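Local coordinates for protein aspartate-semialdehyde dehydrogenase 2 (PDB 2R00) that catalyses the NADPH-dependent reductive dephosphorylation of L-aspartyl-4-phosphate to L-aspartate-semialdehyde, an early step on the way to lysine, methionine and threonine, at residues L140-V154 with T220-P233. Sequence-based numbering, arbitrary orientation.
Sequences LKPIYDAVGIERINV and TQKIFNDPSIMVNP
Y144 and F224 stack where two helix-loop-strand units of the dimerisation domain meet, helices 131-147 and 211-223 packing on one face of a mixed sheet whose outermost strand within the chain, 230-238, runs parallel to 149-159. The tight part lies between helices and sheet. Y144 lays its ring against that of F224 in a face-to-face stack, centroids 4.5 Å apart, its chi1 of -176° swinging the ring away from the backbone N. L140 CB and the I152 CD1 methyl meet the rim of the phenyl ring, and I149 adds its own CD1; the branched, wholly apolar side chains of leucine and isoleucine suit this buried place, since they carry no polar group that would need a partner there. I152 CD1 also meets T220 CG2 tip to tip at 4.1 Å.

Alongside, the strands pair through alternating backbone bonds, among them I152 N to M230 O and N232 N to I152 O (2.7 Å). On the opposite sheet face, turned to the second subunit, polar side chains suit the dimer interface: N232 ND2 reaches N153 OD1 from above its carbonyl plane at 3.1 Å, while N232 OD1 accepts from I301 N and N153 ND2 hydrogen-bonds to D300 OD1, both of the second subunit.

The looser margin is the solvent side around 225-228, where N225, with positive phi, ends helix 211-223 in a Schellman motif. D226 suits this turn because its two oxygens divide the work: OD2 takes S228 N, forming an Asx turn, and S228 OG, whereas OD1 accepts from Y144 OH at 2.7 Å and from a water that also donates to I149 O.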
loop_
_atom_site.group_PDB
_atom_site.type_symbol
_atom_site.label_atom_id
_atom_site.label_comp_id
_atom_site.label_asym_id
_atom_site.label_seq_id
_atom_site.Cartn_x
_atom_site.Cartn_y
_atom_site.Cartn_z
ATOM N N LEU A 140 -11.157 11.201 -6.392
ATOM C CA LEU A 140 -10.775 12.409 -5.649
ATOM C C LEU A 140 -11.556 13.670 -6.001
ATOM O O LEU A 140 -11.679 14.576 -5.177
ATOM C CB LEU A 140 -9.279 12.690 -5.823
ATOM C CG LEU A 140 -8.298 12.285 -4.716
ATOM C CD1 LEU A 140 -8.718 11.050 -3.966
ATOM C CD2 LEU A 140 -6.883 12.144 -5.260
ATOM N N LYS A 141 -12.058 13.733 -7.230
ATOM C CA LYS A 141 -12.743 14.932 -7.715
ATOM C C LYS A 141 -13.858 15.474 -6.796
ATOM O O LYS A 141 -13.872 16.682 -6.531
ATOM C CB LYS A 141 -13.235 14.746 -9.164
ATOM C CG LYS A 141 -13.765 16.023 -9.843
ATOM C CD LYS A 141 -12.808 17.206 -9.702
ATOM C CE LYS A 141 -13.149 18.324 -10.690
ATOM N NZ LYS A 141 -14.612 18.532 -10.848
ATOM N N PRO A 142 -14.779 14.607 -6.307
ATOM C CA PRO A 142 -15.789 15.094 -5.348
ATOM C C PRO A 142 -15.195 15.705 -4.074
ATOM O O PRO A 142 -15.743 16.669 -3.547
ATOM C CB PRO A 142 -16.586 13.826 -5.001
ATOM C CG PRO A 142 -16.364 12.917 -6.174
ATOM C CD PRO A 142 -14.966 13.173 -6.595
ATOM N N ILE A 143 -14.100 15.134 -3.575
ATOM C CA ILE A 143 -13.390 15.707 -2.424
ATOM C C ILE A 143 -12.732 17.044 -2.788
ATOM O O ILE A 143 -12.837 18.020 -2.043
ATOM C CB ILE A 143 -12.336 14.722 -1.847
ATOM C CG1 ILE A 143 -13.012 13.393 -1.467
ATOM C CG2 ILE A 143 -11.608 15.357 -0.663
ATOM C CD1 ILE A 143 -12.050 12.182 -1.309
ATOM N N TYR A 144 -12.066 17.086 -3.940
ATOM C CA TYR A 144 -11.458 18.315 -4.436
ATOM C C TYR A 144 -12.493 19.445 -4.489
ATOM O O TYR A 144 -12.277 20.525 -3.931
ATOM C CB TYR A 144 -10.861 18.084 -5.826
ATOM C CG TYR A 144 -10.124 19.278 -6.389
ATOM C CD1 TYR A 144 -8.848 19.596 -5.945
ATOM C CD2 TYR A 144 -10.699 20.076 -7.382
ATOM C CE1 TYR A 144 -8.161 20.685 -6.458
ATOM C CE2 TYR A 144 -10.019 21.169 -7.906
ATOM C CZ TYR A 144 -8.746 21.467 -7.435
ATOM O OH TYR A 144 -8.045 22.547 -7.937
ATOM N N ASP A 145 -13.617 19.171 -5.143
ATOM C CA ASP A 145 -14.721 20.124 -5.274
ATOM C C ASP A 145 -15.250 20.656 -3.928
ATOM O O ASP A 145 -15.427 21.873 -3.752
ATOM C CB ASP A 145 -15.854 19.478 -6.084
ATOM C CG ASP A 145 -15.496 19.305 -7.556
ATOM O OD1 ASP A 145 -14.482 19.896 -7.992
ATOM O OD2 ASP A 145 -16.230 18.591 -8.272
ATOM N N ALA A 146 -15.471 19.749 -2.977
ATOM C CA ALA A 146 -16.045 20.111 -1.680
ATOM C C ALA A 146 -15.092 20.934 -0.823
ATOM O O ALA A 146 -15.470 22.000 -0.327
ATOM C CB ALA A 146 -16.504 18.869 -0.926
ATOM N N VAL A 147 -13.854 20.466 -0.665
ATOM C CA VAL A 147 -12.943 21.062 0.319
ATOM C C VAL A 147 -11.535 21.403 -0.178
ATOM O O VAL A 147 -10.713 21.922 0.581
ATOM C CB VAL A 147 -12.825 20.180 1.594
ATOM C CG1 VAL A 147 -14.093 20.273 2.431
ATOM C CG2 VAL A 147 -12.528 18.739 1.229
ATOM N N GLY A 148 -11.255 21.114 -1.445
ATOM C CA GLY A 148 -9.938 21.409 -2.022
ATOM C C GLY A 148 -8.913 20.358 -1.633
ATOM O O GLY A 148 -9.107 19.622 -0.664
ATOM N N ILE A 149 -7.830 20.274 -2.399
ATOM C CA ILE A 149 -6.744 19.350 -2.089
ATOM C C ILE A 149 -5.404 20.072 -2.143
ATOM O O ILE A 149 -5.058 20.699 -3.147
ATOM C CB ILE A 149 -6.722 18.111 -3.029
ATOM C CG1 ILE A 149 -8.023 17.308 -2.910
ATOM C CG2 ILE A 149 -5.506 17.216 -2.705
ATOM C CD1 ILE A 149 -8.149 16.188 -3.907
ATOM N N GLU A 150 -4.668 19.973 -1.041
ATOM C CA GLU A 150 -3.361 20.591 -0.887
ATOM C C GLU A 150 -2.275 19.613 -1.321
ATOM O O GLU A 150 -1.383 19.962 -2.098
ATOM C CB GLU A 150 -3.173 20.992 0.580
ATOM C CG GLU A 150 -1.941 21.821 0.891
ATOM C CD GLU A 150 -1.915 22.288 2.346
ATOM O OE1 GLU A 150 -1.311 23.354 2.622
ATOM O OE2 GLU A 150 -2.515 21.597 3.215
ATOM N N ARG A 151 -2.371 18.379 -0.823
ATOM C CA ARG A 151 -1.369 17.360 -1.082
ATOM C C ARG A 151 -1.999 15.972 -1.218
ATOM O O ARG A 151 -2.881 15.606 -0.438
ATOM C CB ARG A 151 -0.344 17.365 0.046
ATOM C CG ARG A 151 0.914 16.566 -0.238
ATOM C CD ARG A 151 1.862 16.579 0.959
ATOM N NE ARG A 151 1.702 17.795 1.752
ATOM C CZ ARG A 151 1.314 17.812 3.025
ATOM N NH1 ARG A 151 1.075 16.668 3.661
ATOM N NH2 ARG A 151 1.182 18.970 3.663
ATOM N N ILE A 152 -1.549 15.223 -2.230
ATOM C CA ILE A 152 -1.920 13.808 -2.403
ATOM C C ILE A 152 -0.666 12.953 -2.258
ATOM O O ILE A 152 0.331 13.170 -2.960
ATOM C CB ILE A 152 -2.537 13.514 -3.806
ATOM C CG1 ILE A 152 -3.803 14.346 -4.050
ATOM C CG2 ILE A 152 -2.854 12.012 -3.959
ATOM C CD1 ILE A 152 -4.170 14.509 -5.545
ATOM N N ASN A 153 -0.720 11.993 -1.340
ATOM C CA ASN A 153 0.257 10.919 -1.284
ATOM C C ASN A 153 -0.433 9.615 -1.694
ATOM O O ASN A 153 -1.454 9.222 -1.114
ATOM C CB ASN A 153 0.877 10.814 0.117
ATOM C CG ASN A 153 1.889 11.935 0.397
ATOM O OD1 ASN A 153 1.585 13.114 0.221
ATOM N ND2 ASN A 153 3.093 11.564 0.828
ATOM N N VAL A 154 0.118 8.960 -2.708
ATOM C CA VAL A 154 -0.540 7.805 -3.303
ATOM C C VAL A 154 0.459 6.683 -3.591
ATOM O O VAL A 154 1.556 6.936 -4.111
ATOM C CB VAL A 154 -1.346 8.193 -4.577
ATOM C CG1 VAL A 154 -0.442 8.859 -5.662
ATOM C CG2 VAL A 154 -2.116 6.987 -5.145
ATOM N N THR A 220 -1.667 14.267 -12.989
ATOM C CA THR A 220 -2.607 14.706 -11.947
ATOM C C THR A 220 -2.796 16.227 -11.918
ATOM O O THR A 220 -3.929 16.727 -11.866
ATOM C CB THR A 220 -2.156 14.185 -10.557
ATOM O OG1 THR A 220 -2.212 12.754 -10.568
ATOM C CG2 THR A 220 -3.043 14.707 -9.440
ATOM N N GLN A 221 -1.675 16.949 -11.971
ATOM C CA GLN A 221 -1.680 18.414 -12.000
ATOM C C GLN A 221 -2.325 18.985 -13.264
ATOM O O GLN A 221 -3.013 20.014 -13.198
ATOM C CB GLN A 221 -0.252 18.944 -11.856
ATOM C CG GLN A 221 0.343 18.736 -10.464
ATOM C CD GLN A 221 1.786 19.199 -10.363
ATOM O OE1 GLN A 221 2.492 19.318 -11.371
ATOM N NE2 GLN A 221 2.238 19.446 -9.141
ATOM N N LYS A 222 -2.075 18.337 -14.405
ATOM C CA LYS A 222 -2.692 18.712 -15.680
ATOM C C LYS A 222 -4.213 18.537 -15.655
ATOM O O LYS A 222 -4.954 19.453 -16.022
ATOM C CB LYS A 222 -2.097 17.904 -16.839
ATOM C CG LYS A 222 -2.590 18.307 -18.224
ATOM C CD LYS A 222 -1.697 17.743 -19.330
ATOM C CE LYS A 222 -2.045 18.308 -20.715
ATOM N NZ LYS A 222 -1.013 17.901 -21.751
ATOM N N ILE A 223 -4.677 17.364 -15.240
ATOM C CA ILE A 223 -6.112 17.068 -15.244
ATOM C C ILE A 223 -6.875 18.004 -14.297
ATOM O O ILE A 223 -7.905 18.557 -14.678
ATOM C CB ILE A 223 -6.400 15.576 -14.975
ATOM C CG1 ILE A 223 -5.861 14.738 -16.140
ATOM C CG2 ILE A 223 -7.910 15.317 -14.811
ATOM C CD1 ILE A 223 -5.585 13.260 -15.812
ATOM N N PHE A 224 -6.347 18.207 -13.093
ATOM C CA PHE A 224 -6.925 19.176 -12.149
ATOM C C PHE A 224 -6.724 20.614 -12.619
ATOM O O PHE A 224 -7.368 21.537 -12.109
ATOM C CB PHE A 224 -6.300 19.030 -10.752
ATOM C CG PHE A 224 -6.931 17.948 -9.880
ATOM C CD1 PHE A 224 -8.312 17.811 -9.785
ATOM C CD2 PHE A 224 -6.127 17.105 -9.114
ATOM C CE1 PHE A 224 -8.891 16.828 -8.955
ATOM C CE2 PHE A 224 -6.697 16.120 -8.281
ATOM C CZ PHE A 224 -8.083 15.986 -8.207
ATOM N N ASN A 225 -5.814 20.796 -13.579
ATOM C CA ASN A 225 -5.379 22.115 -14.042
ATOM C C ASN A 225 -4.943 23.004 -12.874
ATOM O O ASN A 225 -5.340 24.170 -12.767
ATOM C CB ASN A 225 -6.465 22.793 -14.893
ATOM C CG ASN A 225 -5.935 23.982 -15.668
ATOM O OD1 ASN A 225 -4.764 24.012 -16.070
ATOM N ND2 ASN A 225 -6.789 24.977 -15.872
ATOM N N ASP A 226 -4.120 22.437 -11.994
ATOM C CA ASP A 226 -3.788 23.093 -10.744
ATOM C C ASP A 226 -2.343 22.772 -10.355
ATOM O O ASP A 226 -2.082 21.771 -9.679
ATOM C CB ASP A 226 -4.794 22.664 -9.667
ATOM C CG ASP A 226 -4.590 23.375 -8.333
ATOM O OD1 ASP A 226 -5.469 23.214 -7.449
ATOM O OD2 ASP A 226 -3.565 24.069 -8.155
ATOM N N PRO A 227 -1.397 23.632 -10.779
ATOM C CA PRO A 227 0.032 23.460 -10.492
ATOM C C PRO A 227 0.380 23.503 -9.003
ATOM O O PRO A 227 1.484 23.090 -8.626
ATOM C CB PRO A 227 0.688 24.640 -11.226
ATOM C CG PRO A 227 -0.402 25.632 -11.429
ATOM C CD PRO A 227 -1.657 24.843 -11.579
ATOM N N SER A 228 -0.552 23.976 -8.173
ATOM C CA SER A 228 -0.338 24.072 -6.725
ATOM C C SER A 228 -0.575 22.759 -5.962
ATOM O O SER A 228 -0.061 22.582 -4.849
ATOM C CB SER A 228 -1.152 25.219 -6.113
ATOM O OG SER A 228 -2.517 24.872 -5.938
ATOM N N ILE A 229 -1.333 21.836 -6.552
ATOM C CA ILE A 229 -1.533 20.534 -5.910
ATOM C C ILE A 229 -0.240 19.743 -5.932
ATOM O O ILE A 229 0.318 19.457 -6.995
ATOM C CB ILE A 229 -2.640 19.682 -6.546
ATOM C CG1 ILE A 229 -3.918 20.493 -6.727
ATOM C CG2 ILE A 229 -2.943 18.486 -5.658
ATOM C CD1 ILE A 229 -5.069 19.694 -7.340
ATOM N N MET A 230 0.234 19.394 -4.744
ATOM C CA MET A 230 1.398 18.525 -4.633
ATOM C C MET A 230 0.968 17.060 -4.646
ATOM O O MET A 230 -0.025 16.681 -4.021
ATOM C CB MET A 230 2.226 18.885 -3.398
ATOM C CG MET A 230 2.864 20.300 -3.471
ATOM S SD MET A 230 4.108 20.536 -4.787
ATOM C CE MET A 230 3.146 21.362 -6.066
ATOM N N VAL A 231 1.711 16.257 -5.400
ATOM C CA VAL A 231 1.414 14.843 -5.583
ATOM C C VAL A 231 2.692 14.061 -5.308
ATOM O O VAL A 231 3.739 14.336 -5.892
ATOM C CB VAL A 231 0.930 14.534 -7.021
ATOM C CG1 VAL A 231 0.441 13.085 -7.115
ATOM C CG2 VAL A 231 -0.177 15.523 -7.470
ATOM N N ASN A 232 2.601 13.088 -4.416
ATOM C CA ASN A 232 3.757 12.292 -4.014
ATOM C C ASN A 232 3.465 10.802 -4.204
ATOM O O ASN A 232 2.953 10.149 -3.290
ATOM C CB ASN A 232 4.098 12.630 -2.560
ATOM C CG ASN A 232 4.338 14.122 -2.362
ATOM O OD1 ASN A 232 5.258 14.678 -2.943
ATOM N ND2 ASN A 232 3.485 14.777 -1.578
ATOM N N PRO A 233 3.725 10.272 -5.415
ATOM C CA PRO A 233 3.421 8.877 -5.701
ATOM C C PRO A 233 4.548 7.903 -5.367
ATOM O O PRO A 233 5.741 8.254 -5.450
ATOM C CB PRO A 233 3.184 8.868 -7.227
ATOM C CG PRO A 233 3.353 10.303 -7.685
ATOM C CD PRO A 233 4.224 10.936 -6.626
HETATM O O HOH W 1 -5.232 22.920 -4.737
#